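Local coordinates for disease resistance protein RRS1 (Arabidopsis thaliana, PDB 4C6S) that acts as a plant immune receptor and W-box-binding transcription factor, pairing with RPS4 to recognise bacterial effectors, here seen through its TIR domain, at residues I54-N67 and N88-L102. Numbering follows the deposited sequence.
Sequences IEKAGVSVMVLPGN and NKDQAVVSVLYGDSL. With SO4 (sulfate ion), chain D.
Strands 59-65 and 92-98 show how two parallel neighbours zip together in the central sheet of a TIR domain, where helix 74-82 supplies the crossover of a beta-alpha-beta unit. Backbone donors alternate between the strands, from Ala92 N on Gly58 O to Gly66 N on Tyr98 O; the bond of Ser60 N to Ala92 O, at 2.7 Å, is almost straight.

Apolar side chains divide between the two faces. Toward helix 128-143, valine methyls touch: CG1 of Val61 lies 4.0 Å from CG2 of Val96, and Val63 runs beside Tyr98, its CG1 against the tyrosine CB. The phenol continues away from this pair and stacks on Phe20, and its hydroxyl is hydrogen-bonded to Asp128. On the other face, Leu64 sets CD1 3.9 Å from CD2 of Leu97, while Met62 bends outward to helix 74-82.

Polar side chains tie the ends. Gln91, extended with CG opposite its backbone N (chi1 168°), carries its amide beside helix 51-56. Gln91 NE2 donates to Ile54 O at 2.8 Å and, more straight, to Ala57 O; Ala57 N reaches Ile54 O from the opposite face of that carbonyl. A water links Gln91 OE1 to Ser60 OG, so both ends of the buried amide are engaged. Asn88 ND2, in a poorly ordered residue, adds a bond to Glu55 O.

Beyond the strands, Asn67 N donates to O4 of a sulfate probably from the crystallisation liquor. The side-chain amide of Asn67 is turned only 16° from the plane of the Asp100 carboxylate: Asn67 ND2 meets Asp100 OD1 at 2.8 Å, nearly along the C-O axis, while Asn67 OD1 accepts from Ser101 N at 2.9 Å, well to the side of its C=O direction (111°).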
loop_
_atom_site.group_PDB
_atom_site.type_symbol
_atom_site.label_atom_id
_atom_site.label_comp_id
_atom_site.label_asym_id
_atom_site.label_seq_id
_atom_site.Cartn_x
_atom_site.Cartn_y
_atom_site.Cartn_z
ATOM N N ILE A 54 -6.432 21.937 -5.267
ATOM C CA ILE A 54 -6.801 21.879 -3.860
ATOM C C ILE A 54 -8.004 22.777 -3.613
ATOM O O ILE A 54 -8.991 22.357 -3.014
ATOM C CB ILE A 54 -5.638 22.321 -2.940
ATOM C CG1 ILE A 54 -4.349 21.582 -3.306
ATOM C CG2 ILE A 54 -5.984 22.079 -1.477
ATOM C CD1 ILE A 54 -3.176 21.893 -2.390
ATOM N N GLU A 55 -7.927 24.011 -4.099
ATOM C CA GLU A 55 -9.005 24.969 -3.904
ATOM C C GLU A 55 -10.352 24.496 -4.457
ATOM O O GLU A 55 -11.393 24.716 -3.837
ATOM C CB GLU A 55 -8.617 26.319 -4.517
ATOM C CG GLU A 55 -7.517 27.022 -3.733
ATOM C CD GLU A 55 -6.945 28.216 -4.461
ATOM O OE1 GLU A 55 -6.890 28.186 -5.707
ATOM O OE2 GLU A 55 -6.542 29.180 -3.780
ATOM N N LYS A 56 -10.332 23.841 -5.614
ATOM C CA LYS A 56 -11.571 23.432 -6.264
ATOM C C LYS A 56 -12.091 22.084 -5.762
ATOM O O LYS A 56 -13.201 21.682 -6.104
ATOM C CB LYS A 56 -11.401 23.380 -7.782
ATOM C CG LYS A 56 -11.157 24.725 -8.441
ATOM C CD LYS A 56 -11.307 24.597 -9.949
ATOM C CE LYS A 56 -11.090 25.925 -10.651
ATOM N NZ LYS A 56 -11.097 25.754 -12.130
ATOM N N ALA A 57 -11.295 21.389 -4.957
ATOM C CA ALA A 57 -11.710 20.081 -4.433
ATOM C C ALA A 57 -12.876 20.203 -3.449
ATOM O O ALA A 57 -12.902 21.107 -2.609
ATOM C CB ALA A 57 -10.529 19.355 -3.778
ATOM N N GLY A 58 -13.846 19.299 -3.560
ATOM C CA GLY A 58 -14.934 19.256 -2.598
ATOM C C GLY A 58 -14.459 18.686 -1.272
ATOM O O GLY A 58 -14.963 19.035 -0.209
ATOM N N VAL A 59 -13.483 17.794 -1.338
ATOM C CA VAL A 59 -12.909 17.218 -0.131
ATOM C C VAL A 59 -11.402 17.247 -0.235
ATOM O O VAL A 59 -10.830 16.857 -1.258
ATOM C CB VAL A 59 -13.368 15.765 0.084
ATOM C CG1 VAL A 59 -12.706 15.183 1.335
ATOM C CG2 VAL A 59 -14.890 15.695 0.178
ATOM N N SER A 60 -10.758 17.708 0.826
ATOM C CA SER A 60 -9.305 17.723 0.891
ATOM C C SER A 60 -8.860 16.671 1.893
ATOM O O SER A 60 -9.155 16.775 3.085
ATOM C CB SER A 60 -8.828 19.119 1.313
ATOM O OG SER A 60 -7.421 19.178 1.432
ATOM N N VAL A 61 -8.183 15.633 1.410
ATOM C CA VAL A 61 -7.676 14.585 2.297
ATOM C C VAL A 61 -6.182 14.806 2.486
ATOM O O VAL A 61 -5.405 14.625 1.544
ATOM C CB VAL A 61 -7.881 13.201 1.696
ATOM C CG1 VAL A 61 -7.259 12.128 2.610
ATOM C CG2 VAL A 61 -9.356 12.927 1.471
ATOM N N MET A 62 -5.778 15.210 3.691
ATOM C CA MET A 62 -4.369 15.453 3.978
ATOM C C MET A 62 -3.773 14.200 4.589
ATOM O O MET A 62 -4.164 13.802 5.686
ATOM C CB MET A 62 -4.215 16.617 4.956
ATOM C CG MET A 62 -4.739 17.930 4.372
ATOM S SD MET A 62 -4.523 19.377 5.432
ATOM C CE MET A 62 -2.807 19.267 5.778
ATOM N N VAL A 63 -2.867 13.552 3.864
ATOM C CA VAL A 63 -2.182 12.380 4.396
ATOM C C VAL A 63 -0.889 12.857 5.003
ATOM O O VAL A 63 -0.004 13.370 4.308
ATOM C CB VAL A 63 -1.898 11.347 3.311
ATOM C CG1 VAL A 63 -1.084 10.201 3.901
ATOM C CG2 VAL A 63 -3.212 10.840 2.735
ATOM N N LEU A 64 -0.792 12.730 6.322
ATOM C CA LEU A 64 0.259 13.393 7.075
ATOM C C LEU A 64 1.328 12.393 7.451
ATOM O O LEU A 64 1.020 11.216 7.675
ATOM C CB LEU A 64 -0.331 14.026 8.337
ATOM C CG LEU A 64 -1.363 15.113 8.016
ATOM C CD1 LEU A 64 -2.299 15.355 9.187
ATOM C CD2 LEU A 64 -0.665 16.407 7.616
ATOM N N PRO A 65 2.594 12.846 7.491
ATOM C CA PRO A 65 3.706 11.970 7.887
ATOM C C PRO A 65 3.727 11.815 9.402
ATOM O O PRO A 65 4.433 12.530 10.115
ATOM C CB PRO A 65 4.940 12.724 7.393
ATOM C CG PRO A 65 4.537 14.176 7.441
ATOM C CD PRO A 65 3.054 14.206 7.129
ATOM N N GLY A 66 2.938 10.863 9.884
ATOM C CA GLY A 66 2.672 10.754 11.304
ATOM C C GLY A 66 3.842 10.347 12.164
ATOM O O GLY A 66 3.794 10.522 13.384
ATOM N N ASN A 67 4.889 9.800 11.548
ATOM C CA ASN A 67 6.102 9.438 12.292
ATOM C C ASN A 67 6.970 10.654 12.617
ATOM O O ASN A 67 7.905 10.565 13.420
ATOM C CB ASN A 67 6.928 8.434 11.487
ATOM C CG ASN A 67 6.311 7.038 11.460
ATOM O OD1 ASN A 67 5.171 6.839 11.877
ATOM N ND2 ASN A 67 7.073 6.065 10.967
ATOM N N ASN A 88 -13.050 27.918 -0.530
ATOM C CA ASN A 88 -14.112 26.942 -0.723
ATOM C C ASN A 88 -14.591 26.428 0.635
ATOM O O ASN A 88 -14.177 25.357 1.065
ATOM C CB ASN A 88 -13.562 25.773 -1.551
ATOM C CG ASN A 88 -14.644 24.831 -2.050
ATOM O OD1 ASN A 88 -15.809 24.937 -1.671
ATOM N ND2 ASN A 88 -14.251 23.886 -2.902
ATOM N N LYS A 89 -15.449 27.174 1.327
ATOM C CA LYS A 89 -15.920 26.712 2.638
ATOM C C LYS A 89 -17.034 25.654 2.501
ATOM O O LYS A 89 -17.673 25.261 3.479
ATOM C CB LYS A 89 -16.320 27.891 3.539
ATOM C CG LYS A 89 -16.524 27.542 5.022
ATOM C CD LYS A 89 -15.364 26.753 5.636
ATOM C CE LYS A 89 -15.795 26.119 6.961
ATOM N NZ LYS A 89 -14.674 25.902 7.917
ATOM N N ASP A 90 -17.251 25.190 1.273
ATOM C CA ASP A 90 -18.007 23.965 1.037
ATOM C C ASP A 90 -17.055 22.771 1.098
ATOM O O ASP A 90 -17.477 21.612 1.050
ATOM C CB ASP A 90 -18.678 23.998 -0.333
ATOM C CG ASP A 90 -20.035 24.669 -0.308
ATOM O OD1 ASP A 90 -20.816 24.413 0.634
ATOM O OD2 ASP A 90 -20.316 25.447 -1.241
ATOM N N GLN A 91 -15.763 23.057 1.193
ATOM C CA GLN A 91 -14.768 21.995 1.174
ATOM C C GLN A 91 -14.550 21.403 2.550
ATOM O O GLN A 91 -14.265 22.122 3.507
ATOM C CB GLN A 91 -13.435 22.501 0.622
ATOM C CG GLN A 91 -12.280 21.541 0.832
ATOM C CD GLN A 91 -10.956 22.115 0.376
ATOM O OE1 GLN A 91 -10.077 22.409 1.187
ATOM N NE2 GLN A 91 -10.806 22.273 -0.928
ATOM N N ALA A 92 -14.675 20.085 2.639
ATOM C CA ALA A 92 -14.371 19.369 3.872
ATOM C C ALA A 92 -12.910 18.967 3.904
ATOM O O ALA A 92 -12.305 18.704 2.864
ATOM C CB ALA A 92 -15.231 18.138 3.988
ATOM N N VAL A 93 -12.354 18.875 5.108
ATOM C CA VAL A 93 -10.983 18.436 5.276
ATOM C C VAL A 93 -10.931 17.145 6.099
ATOM O O VAL A 93 -11.486 17.064 7.196
ATOM C CB VAL A 93 -10.109 19.526 5.931
ATOM C CG1 VAL A 93 -8.683 19.022 6.099
ATOM C CG2 VAL A 93 -10.139 20.803 5.093
ATOM N N VAL A 94 -10.295 16.120 5.550
ATOM C CA VAL A 94 -10.135 14.866 6.278
ATOM C C VAL A 94 -8.641 14.639 6.465
ATOM O O VAL A 94 -7.867 14.823 5.521
ATOM C CB VAL A 94 -10.754 13.695 5.497
ATOM C CG1 VAL A 94 -10.530 12.377 6.239
ATOM C CG2 VAL A 94 -12.244 13.946 5.282
ATOM N N SER A 95 -8.225 14.266 7.678
ATOM C CA SER A 95 -6.799 14.135 7.967
ATOM C C SER A 95 -6.464 12.679 8.238
ATOM O O SER A 95 -7.236 11.969 8.869
ATOM C CB SER A 95 -6.411 14.975 9.187
ATOM O OG SER A 95 -6.550 16.358 8.902
ATOM N N VAL A 96 -5.305 12.244 7.759
ATOM C CA VAL A 96 -4.901 10.856 7.957
ATOM C C VAL A 96 -3.516 10.847 8.570
ATOM O O VAL A 96 -2.556 11.350 7.961
ATOM C CB VAL A 96 -4.857 10.093 6.615
ATOM C CG1 VAL A 96 -4.456 8.635 6.837
ATOM C CG2 VAL A 96 -6.226 10.156 5.900
ATOM N N LEU A 97 -3.408 10.297 9.784
ATOM C CA LEU A 97 -2.114 10.199 10.452
ATOM C C LEU A 97 -1.525 8.864 10.045
ATOM O O LEU A 97 -1.900 7.823 10.592
ATOM C CB LEU A 97 -2.257 10.274 11.974
ATOM C CG LEU A 97 -2.874 11.559 12.494
ATOM C CD1 LEU A 97 -2.966 11.544 14.027
ATOM C CD2 LEU A 97 -2.018 12.740 12.055
ATOM N N TYR A 98 -0.623 8.892 9.067
ATOM C CA TYR A 98 -0.117 7.653 8.487
ATOM C C TYR A 98 1.321 7.379 8.912
ATOM O O TYR A 98 2.190 8.250 8.798
ATOM C CB TYR A 98 -0.210 7.683 6.951
ATOM C CG TYR A 98 0.296 6.388 6.365
ATOM C CD1 TYR A 98 -0.474 5.232 6.435
ATOM C CD2 TYR A 98 1.559 6.300 5.803
ATOM C CE1 TYR A 98 0.004 4.019 5.948
ATOM C CE2 TYR A 98 2.038 5.099 5.307
ATOM C CZ TYR A 98 1.248 3.967 5.376
ATOM O OH TYR A 98 1.724 2.781 4.897
ATOM N N GLY A 99 1.590 6.167 9.395
ATOM C CA GLY A 99 2.955 5.793 9.712
ATOM C C GLY A 99 2.992 4.622 10.670
ATOM O O GLY A 99 2.016 4.390 11.388
ATOM N N ASP A 100 4.111 3.904 10.693
ATOM C CA ASP A 100 4.246 2.705 11.529
ATOM C C ASP A 100 4.783 2.993 12.925
ATOM O O ASP A 100 5.044 2.069 13.696
ATOM C CB ASP A 100 5.137 1.651 10.851
ATOM C CG ASP A 100 6.565 2.130 10.622
ATOM O OD1 ASP A 100 6.933 3.231 11.076
ATOM O OD2 ASP A 100 7.339 1.380 9.989
ATOM N N SER A 101 4.969 4.268 13.231
ATOM C CA SER A 101 5.539 4.676 14.508
ATOM C C SER A 101 5.058 6.085 14.810
ATOM O O SER A 101 5.858 7.022 14.926
ATOM C CB SER A 101 7.060 4.615 14.438
ATOM O OG SER A 101 7.631 4.596 15.734
ATOM N N LEU A 102 3.740 6.227 14.938
ATOM C CA LEU A 102 3.098 7.541 15.040
ATOM C C LEU A 102 3.489 8.286 16.295
ATOM O O LEU A 102 3.554 7.708 17.390
ATOM C CB LEU A 102 1.576 7.410 15.056
ATOM C CG LEU A 102 0.794 6.935 13.846
ATOM C CD1 LEU A 102 -0.695 7.080 14.119
ATOM C CD2 LEU A 102 1.203 7.725 12.609
HETATM S S SO4 D . 5.622 8.427 7.351
HETATM O O1 SO4 D . 5.797 6.978 7.248
HETATM O O2 SO4 D . 4.823 8.854 6.198
HETATM O O3 SO4 D . 6.927 9.080 7.294
HETATM O O4 SO4 D . 4.994 8.775 8.634
HETATM O O HOH W 1 -7.451 21.924 1.854
HETATM O O HOH W 2 8.323 8.285 14.771
#